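Local coordinates for TRAP dicarboxylate transporter-DctP subunit (Marinobacter aquaeolei, PDB 4PFI), which probably captures a small organic acid in the periplasm and delivers it to the membrane permease of a TRAP transporter, at residues A[155-160]-A[243-248]; A[120-125]-A[239-244]; A[51-56]-A[276-281]. All coordinates share one frame; numbering follows the deposited sequence.

Contact 1. Residues A[155-160]-A[243-248]; sequences VPEGWM and SRFIAS
The side chain of Arg244 starts with CG beside the backbone N and opposite the carbonyl carbon (chi1 -74°), then runs extended to NE, which carries it across the Trp159 ring. Two parts of the arginine meet the indole: CG sits over the six-membered ring, 3.7 Å from Trp159 CE3, in a CH-pi contact, and the guanidinium lies farther along the same ring, with Arg244 NH2 3.3 Å from Trp159 CZ2. The two planes are only 28° apart, so this is a stacked, off-centre cation-pi pair. Its NH groups bond outward to Pro121 O and Glu122 O.

Met160, a selenomethionine in this crystal, doubles back at chi2 and chi3 and sets its SE 3.3 Å from Phe245 CD1, an oblique Met-aromatic contact. Glu157 OE1 comes obliquely to the other ortho carbon, 3.2 Å from Phe245 CD2, with carboxylate and ring planes close to parallel, while OE2 bonds to Gln50.

The backbones run antiparallel, their axes 169° apart. Val155 N and Ala247 O are bonded at 2.8 Å, and Ala247 N returns the bond to Val155 O. At Phe245 the register slips: its O accepts from Glu157 N at 2.7 Å, whereas its N donates to Gly158 O at 2.8 Å. Two successive residues thus answer one, the signature of a beta bulge. Gly158 adopts a positive phi at which a CB would press on the preceding carbonyl O, which accounts for glycine there. Met160 N to Ser243 O resumes the pairing.

Strand 149-164 also pairs with strands 217-220 and 236-239, and strand 244-252 with strand 96-99, so this pair connects strand 96-99 to the other two. Helix 263-296 packs on Val155 and Pro156 through Ala278 and Trp279, while Gln50 and Tyr53 of helix 49-65 touch Ala247 and Val155.

Contact 2. Residues A[120-125]-A[239-244]; sequences LPEEQE and MARASR
Arg244 reaches the backbone just before helix 124-132 and binds two successive carbonyl oxygens, Pro121 O and Glu122 O, with its two terminal nitrogens. This is the tight part of the contact. Arg244 NH1 donates to Pro121 O at 3.0 Å in a nearly straight bond (167°), with the oxygen close to the guanidinium plane. The second bond is shorter but more bent: Arg244 NH2 lies 2.6 Å from Glu122 O, the angle at hydrogen is 134°, and the donor stands above the carbonyl plane. Together the two bonds fix the rotation of the guanidinium, and Trp279 and Ala127 also pack against this side chain.

The outer part is much looser. Glu122 OE1 and Arg241 NH1 are 4.0 Å apart, a long salt bridge in which carboxylate and guanidinium planes stand 83° apart. Each residue has a salt bridge elsewhere: Glu122 OE2 with Arg309, and Arg241 NH2 with Glu306. A water between Leu120 N and Ala242 O, 3.2 Å from the former, adds an indirect link between the backbones.

With the side chain of Arg244 cut back to an alanine, both donors would be gone, and Pro121 O and Glu122 O would probably be left without these partners and the segment ahead of the helix freer to shift.

Chemically, Arg244 recognises the path of the main chain, since both acceptors are carbonyls. Its charge meets backbone dipoles here, which are likely to stabilise it in part, whereas the carboxylate of Glu122 is directed to ion pairs, a long one with Arg241 and another with Arg309.

Contact 3. Residues A[51-56]-A[276-281]; sequences HLYAQQ and EEAWTL
Leu281 N donates to Glu277 O at 2.8 Å, a regular helical bond that sets these residues one turn apart, both with their CB turned to helix 51-56. Leu281 supplies most of the contact made by its helix. Its two methyls divide the work: Leu281 CD2 lies 4.3 Å from Leu52 CB, and Leu281 CD1 approaches the backbone at Tyr53 N to 4.4 Å. Beside them, Ala278 CB meets the edge of the Tyr53 ring, close to its plane, 4.2 Å from Tyr53 CD2. In the tyrosine CG lies anti to the main-chain N (chi1 178°), and the ring projects outward from its helix, more across the axis than along it, with its CD2 edge at Ala278. Where the small alanine faces Tyr53 the backbones come nearest, with Tyr53 CA 6.6 Å from Ala278 CA; between Leu52 CA and Leu281 CA the distance is 7.6 Å.

The segment axes approach to 10.4 Å, their directions 142° apart; the Leu52-Leu281 and Tyr53-Ala278 pairs make this mainly an apolar crossing. Around it, the same tyrosine ring meets Phe98 of strand 96-99 and touches Ile271 and Leu274 farther back on helix 263-296. Both Tyr53 and Ala278 rest on Val155, so the two helices pack together on strand 149-164.

In the fold
From the N terminus, residues 51-56 on helix 49-65 come first and wait longest for their partner: contact 3 closes the outermost loop, at 276-281 of helix 263-296. Within it, 120-125, leading into helix 124-132, pairs with 239-244 in contact 2, and strand segment 155-160 pairs with 243-248 in contact 1. These two inner loops end on the same stretch and share Ser243 and Arg244. Trp279 of the late helix touches Pro156, Arg244 and Gln124, joining all three contacts. Together they bind the early helix, the long late helix and the segment before helix 124-132 to the central strands 149-164 and 244-252.

Contact 1. Residues A[155-160]-A[243-248]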
# COMPACT_ATOMS: atom_id res chain seq x y z
N VAL A 155 2.30 -2.06 7.07
CA VAL A 155 1.84 -3.39 6.69
C VAL A 155 1.85 -3.62 5.17
O VAL A 155 1.30 -2.82 4.42
CB VAL A 155 0.42 -3.63 7.20
CG1 VAL A 155 -0.02 -5.04 6.85
CG2 VAL A 155 0.36 -3.38 8.73
N PRO A 156 2.47 -4.72 4.71
CA PRO A 156 2.52 -5.08 3.28
C PRO A 156 1.17 -5.62 2.76
O PRO A 156 0.54 -6.40 3.47
CB PRO A 156 3.57 -6.20 3.25
CG PRO A 156 3.43 -6.88 4.62
CD PRO A 156 3.06 -5.75 5.58
N GLU A 157 0.72 -5.21 1.57
CA GLU A 157 -0.51 -5.78 0.98
C GLU A 157 -0.19 -6.54 -0.29
O GLU A 157 -1.05 -7.22 -0.87
CB GLU A 157 -1.58 -4.71 0.74
CG GLU A 157 -1.71 -3.76 1.89
CD GLU A 157 -2.87 -2.77 1.75
OE1 GLU A 157 -2.60 -1.58 1.46
OE2 GLU A 157 -4.05 -3.17 1.95
N GLY A 158 1.06 -6.47 -0.72
CA GLY A 158 1.50 -7.30 -1.82
C GLY A 158 2.24 -6.53 -2.89
O GLY A 158 2.23 -5.29 -2.90
N TRP A 159 2.93 -7.25 -3.76
CA TRP A 159 3.57 -6.65 -4.91
C TRP A 159 2.53 -5.93 -5.78
O TRP A 159 1.51 -6.52 -6.14
CB TRP A 159 4.21 -7.76 -5.73
CG TRP A 159 5.54 -8.20 -5.24
CD1 TRP A 159 5.87 -9.43 -4.77
CD2 TRP A 159 6.73 -7.41 -5.16
NE1 TRP A 159 7.20 -9.46 -4.39
CE2 TRP A 159 7.75 -8.23 -4.62
CE3 TRP A 159 7.03 -6.08 -5.49
CZ2 TRP A 159 9.05 -7.77 -4.41
CZ3 TRP A 159 8.32 -5.63 -5.27
CH2 TRP A 159 9.32 -6.47 -4.74
N MSE A 160 2.80 -4.69 -6.18
CA MSE A 160 1.96 -4.03 -7.20
C MSE A 160 2.09 -4.85 -8.51
O MSE A 160 3.18 -5.29 -8.86
CB MSE A 160 2.37 -2.58 -7.44
CG MSE A 160 2.20 -1.69 -6.21
SE MSE A 160 0.31 -1.42 -5.74
CE MSE A 160 -0.16 -0.04 -7.08
N SER A 243 7.34 -2.20 -7.05
CA SER A 243 7.03 -1.68 -5.72
C SER A 243 5.92 -2.50 -5.09
O SER A 243 5.15 -3.18 -5.77
CB SER A 243 6.58 -0.22 -5.80
OG SER A 243 5.52 -0.09 -6.72
N ARG A 244 5.81 -2.39 -3.77
CA ARG A 244 4.79 -3.04 -3.00
C ARG A 244 3.71 -2.06 -2.53
O ARG A 244 3.96 -0.88 -2.36
CB ARG A 244 5.42 -3.67 -1.78
CG ARG A 244 6.22 -4.93 -2.05
CD ARG A 244 6.77 -5.43 -0.74
NE ARG A 244 7.60 -6.62 -0.86
CZ ARG A 244 8.91 -6.60 -1.04
NH1 ARG A 244 9.56 -5.45 -1.14
NH2 ARG A 244 9.58 -7.74 -1.12
N PHE A 245 2.51 -2.58 -2.31
CA PHE A 245 1.48 -1.83 -1.60
C PHE A 245 1.82 -1.88 -0.13
O PHE A 245 1.81 -2.95 0.46
CB PHE A 245 0.14 -2.53 -1.72
CG PHE A 245 -1.01 -1.65 -2.06
CD1 PHE A 245 -0.85 -0.50 -2.82
CD2 PHE A 245 -2.32 -2.05 -1.71
CE1 PHE A 245 -1.97 0.28 -3.20
CE2 PHE A 245 -3.44 -1.28 -2.09
CZ PHE A 245 -3.27 -0.12 -2.84
N ILE A 246 2.08 -0.72 0.47
CA ILE A 246 2.40 -0.63 1.88
C ILE A 246 1.38 0.27 2.54
O ILE A 246 1.29 1.45 2.20
CB ILE A 246 3.76 0.02 2.07
CG1 ILE A 246 4.84 -0.73 1.27
CG2 ILE A 246 4.12 0.10 3.56
CD1 ILE A 246 5.06 -2.16 1.75
N ALA A 247 0.60 -0.26 3.49
CA ALA A 247 -0.40 0.54 4.20
C ALA A 247 0.11 0.90 5.60
O ALA A 247 0.83 0.12 6.22
CB ALA A 247 -1.69 -0.23 4.30
N SER A 248 -0.27 2.09 6.10
CA SER A 248 0.08 2.55 7.45
C SER A 248 -0.99 2.18 8.43
O SER A 248 -2.18 2.25 8.11
CB SER A 248 0.15 4.09 7.49
OG SER A 248 1.42 4.59 7.17
O HOH W 1 -0.90 1.03 -0.09
O HOH W 2 5.45 -3.60 -9.41

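Contact 2. Residues A[120-125]-A[239-244]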
# COMPACT_ATOMS: atom_id res chain seq x y z
N LEU A 120 12.88 -0.06 -2.25
CA LEU A 120 12.90 -1.01 -1.15
C LEU A 120 13.47 -2.33 -1.63
O LEU A 120 13.35 -2.67 -2.81
CB LEU A 120 11.49 -1.23 -0.64
CG LEU A 120 10.92 -0.20 0.33
CD1 LEU A 120 11.18 1.24 -0.11
CD2 LEU A 120 9.42 -0.47 0.47
N PRO A 121 14.12 -3.09 -0.74
CA PRO A 121 14.71 -4.38 -1.12
C PRO A 121 13.66 -5.38 -1.66
O PRO A 121 12.56 -5.47 -1.11
CB PRO A 121 15.34 -4.88 0.18
CG PRO A 121 14.70 -4.10 1.26
CD PRO A 121 14.34 -2.78 0.69
N GLU A 122 14.00 -6.08 -2.75
CA GLU A 122 13.15 -7.08 -3.39
C GLU A 122 12.85 -8.23 -2.45
O GLU A 122 11.69 -8.64 -2.29
CB GLU A 122 13.88 -7.72 -4.57
CG GLU A 122 14.38 -6.77 -5.61
CD GLU A 122 15.19 -7.48 -6.67
OE1 GLU A 122 15.39 -8.72 -6.55
OE2 GLU A 122 15.62 -6.81 -7.64
N GLU A 123 13.91 -8.79 -1.88
CA GLU A 123 13.80 -9.96 -1.03
C GLU A 123 13.01 -9.59 0.20
O GLU A 123 13.14 -8.49 0.73
CB GLU A 123 15.18 -10.52 -0.64
CG GLU A 123 16.19 -10.67 -1.79
CD GLU A 123 15.75 -11.67 -2.87
OE1 GLU A 123 15.12 -12.70 -2.53
OE2 GLU A 123 16.06 -11.44 -4.08
N GLN A 124 12.19 -10.54 0.64
CA GLN A 124 11.21 -10.31 1.69
C GLN A 124 11.84 -10.05 3.05
O GLN A 124 11.33 -9.23 3.81
CB GLN A 124 10.26 -11.50 1.81
CG GLN A 124 9.11 -11.26 2.79
CD GLN A 124 8.38 -12.53 3.23
OE1 GLN A 124 7.66 -13.15 2.44
NE2 GLN A 124 8.57 -12.92 4.50
N GLU A 125 12.92 -10.74 3.37
CA GLU A 125 13.47 -10.60 4.71
C GLU A 125 14.14 -9.25 4.98
O GLU A 125 13.83 -8.58 5.97
CB GLU A 125 14.40 -11.77 5.03
CG GLU A 125 13.62 -13.04 5.37
CD GLU A 125 12.63 -12.85 6.52
OE1 GLU A 125 12.83 -11.93 7.35
OE2 GLU A 125 11.64 -13.61 6.59
N MSE A 239 4.18 -8.75 -14.12
CA MSE A 239 4.70 -8.69 -12.77
C MSE A 239 6.15 -8.20 -12.85
O MSE A 239 7.06 -8.94 -13.21
CB MSE A 239 4.54 -10.06 -12.11
CG MSE A 239 3.12 -10.69 -12.46
SE MSE A 239 2.71 -12.21 -11.34
CE MSE A 239 1.29 -11.45 -10.23
N ALA A 240 6.33 -6.91 -12.58
CA ALA A 240 7.65 -6.30 -12.65
C ALA A 240 8.34 -6.30 -11.30
O ALA A 240 9.53 -6.06 -11.25
CB ALA A 240 7.57 -4.88 -13.14
N ARG A 241 7.59 -6.59 -10.23
CA ARG A 241 8.08 -6.47 -8.86
C ARG A 241 8.86 -5.13 -8.71
O ARG A 241 10.05 -5.11 -8.45
CB ARG A 241 8.92 -7.70 -8.52
CG ARG A 241 8.11 -8.98 -8.30
CD ARG A 241 9.01 -10.20 -7.90
NE ARG A 241 10.00 -10.46 -8.96
CZ ARG A 241 11.32 -10.47 -8.80
NH1 ARG A 241 11.90 -10.27 -7.61
NH2 ARG A 241 12.08 -10.70 -9.86
N ALA A 242 8.16 -4.02 -8.96
CA ALA A 242 8.79 -2.70 -8.94
C ALA A 242 8.54 -2.04 -7.59
O ALA A 242 9.43 -1.41 -7.04
CB ALA A 242 8.27 -1.83 -10.09
N SER A 243 7.34 -2.20 -7.05
CA SER A 243 7.03 -1.68 -5.72
C SER A 243 5.92 -2.50 -5.09
O SER A 243 5.15 -3.18 -5.77
CB SER A 243 6.58 -0.22 -5.80
OG SER A 243 5.52 -0.09 -6.72
N ARG A 244 5.81 -2.39 -3.77
CA ARG A 244 4.79 -3.04 -3.00
C ARG A 244 3.71 -2.06 -2.53
O ARG A 244 3.96 -0.88 -2.36
CB ARG A 244 5.42 -3.67 -1.78
CG ARG A 244 6.22 -4.93 -2.05
CD ARG A 244 6.77 -5.43 -0.74
NE ARG A 244 7.60 -6.62 -0.86
CZ ARG A 244 8.91 -6.60 -1.04
NH1 ARG A 244 9.56 -5.45 -1.14
NH2 ARG A 244 9.58 -7.74 -1.12
O HOH W 3 10.35 -0.12 -4.15

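Contact 3. Residues A[51-56]-A[276-281]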
# COMPACT_ATOMS: atom_id res chain seq x y z
N HIS A 51 -8.59 -6.41 6.21
CA HIS A 51 -9.57 -7.11 7.00
C HIS A 51 -8.95 -8.33 7.75
O HIS A 51 -9.15 -8.50 8.95
CB HIS A 51 -10.73 -7.55 6.13
CG HIS A 51 -11.92 -7.99 6.91
ND1 HIS A 51 -12.54 -9.21 6.71
CD2 HIS A 51 -12.60 -7.38 7.92
CE1 HIS A 51 -13.55 -9.32 7.55
NE2 HIS A 51 -13.61 -8.24 8.29
N LEU A 52 -8.19 -9.16 7.04
CA LEU A 52 -7.58 -10.33 7.66
C LEU A 52 -6.67 -9.91 8.79
O LEU A 52 -6.68 -10.52 9.86
CB LEU A 52 -6.79 -11.12 6.63
CG LEU A 52 -7.71 -11.78 5.60
CD1 LEU A 52 -6.88 -12.45 4.49
CD2 LEU A 52 -8.64 -12.77 6.27
N TYR A 53 -5.88 -8.87 8.55
CA TYR A 53 -4.97 -8.32 9.55
C TYR A 53 -5.79 -7.87 10.76
O TYR A 53 -5.49 -8.22 11.91
CB TYR A 53 -4.20 -7.14 8.98
CG TYR A 53 -3.25 -6.43 9.93
CD1 TYR A 53 -3.70 -5.44 10.81
CD2 TYR A 53 -1.89 -6.74 9.93
CE1 TYR A 53 -2.81 -4.77 11.66
CE2 TYR A 53 -1.00 -6.09 10.78
CZ TYR A 53 -1.47 -5.11 11.64
OH TYR A 53 -0.58 -4.48 12.47
N ALA A 54 -6.82 -7.08 10.49
CA ALA A 54 -7.62 -6.53 11.57
C ALA A 54 -8.31 -7.63 12.40
O ALA A 54 -8.41 -7.51 13.63
CB ALA A 54 -8.61 -5.54 11.03
N GLN A 55 -8.77 -8.70 11.74
CA GLN A 55 -9.37 -9.81 12.47
C GLN A 55 -8.38 -10.42 13.44
O GLN A 55 -8.73 -10.75 14.56
CB GLN A 55 -9.81 -10.90 11.51
CG GLN A 55 -11.14 -10.68 10.90
CD GLN A 55 -11.37 -11.65 9.76
OE1 GLN A 55 -11.71 -11.25 8.64
NE2 GLN A 55 -11.14 -12.94 10.01
N GLN A 56 -7.15 -10.59 13.00
CA GLN A 56 -6.09 -11.11 13.84
C GLN A 56 -5.77 -10.14 14.98
O GLN A 56 -5.46 -10.58 16.10
CB GLN A 56 -4.84 -11.33 13.02
CG GLN A 56 -4.97 -12.43 12.01
CD GLN A 56 -4.83 -13.78 12.66
OE1 GLN A 56 -5.82 -14.49 12.86
NE2 GLN A 56 -3.59 -14.13 13.05
N GLU A 276 4.99 -9.90 10.84
CA GLU A 276 5.52 -11.11 10.22
C GLU A 276 4.40 -11.94 9.60
O GLU A 276 4.52 -12.47 8.49
CB GLU A 276 6.25 -11.94 11.27
CG GLU A 276 6.91 -13.22 10.78
CD GLU A 276 7.77 -13.89 11.86
OE1 GLU A 276 7.92 -15.13 11.79
OE2 GLU A 276 8.28 -13.19 12.77
N GLU A 277 3.31 -12.07 10.35
CA GLU A 277 2.14 -12.79 9.87
C GLU A 277 1.54 -12.06 8.66
O GLU A 277 0.98 -12.68 7.76
CB GLU A 277 1.10 -12.90 10.99
CG GLU A 277 -0.26 -13.42 10.56
CD GLU A 277 -0.36 -14.94 10.54
OE1 GLU A 277 0.59 -15.62 10.99
OE2 GLU A 277 -1.41 -15.46 10.08
N ALA A 278 1.65 -10.74 8.63
CA ALA A 278 1.13 -9.96 7.52
C ALA A 278 1.84 -10.33 6.22
O ALA A 278 1.22 -10.39 5.18
CB ALA A 278 1.26 -8.48 7.80
N TRP A 279 3.14 -10.58 6.28
CA TRP A 279 3.87 -10.97 5.09
C TRP A 279 3.33 -12.29 4.57
O TRP A 279 3.27 -12.52 3.37
CB TRP A 279 5.37 -11.05 5.35
CG TRP A 279 5.95 -9.68 5.40
CD1 TRP A 279 6.10 -8.89 6.51
CD2 TRP A 279 6.46 -8.92 4.29
NE1 TRP A 279 6.66 -7.69 6.16
CE2 TRP A 279 6.89 -7.68 4.81
CE3 TRP A 279 6.59 -9.17 2.93
CZ2 TRP A 279 7.45 -6.70 4.00
CZ3 TRP A 279 7.14 -8.18 2.12
CH2 TRP A 279 7.57 -6.96 2.66
N THR A 280 2.89 -13.14 5.49
CA THR A 280 2.40 -14.45 5.10
C THR A 280 0.95 -14.39 4.62
O THR A 280 0.57 -15.09 3.71
CB THR A 280 2.53 -15.45 6.25
OG1 THR A 280 3.92 -15.64 6.56
CG2 THR A 280 1.88 -16.80 5.87
N LEU A 281 0.14 -13.54 5.24
CA LEU A 281 -1.26 -13.40 4.84
C LEU A 281 -1.33 -12.85 3.42
O LEU A 281 -2.14 -13.31 2.61
CB LEU A 281 -1.98 -12.44 5.77
CG LEU A 281 -2.38 -13.02 7.12
CD1 LEU A 281 -2.74 -11.89 8.09
CD2 LEU A 281 -3.56 -13.99 6.96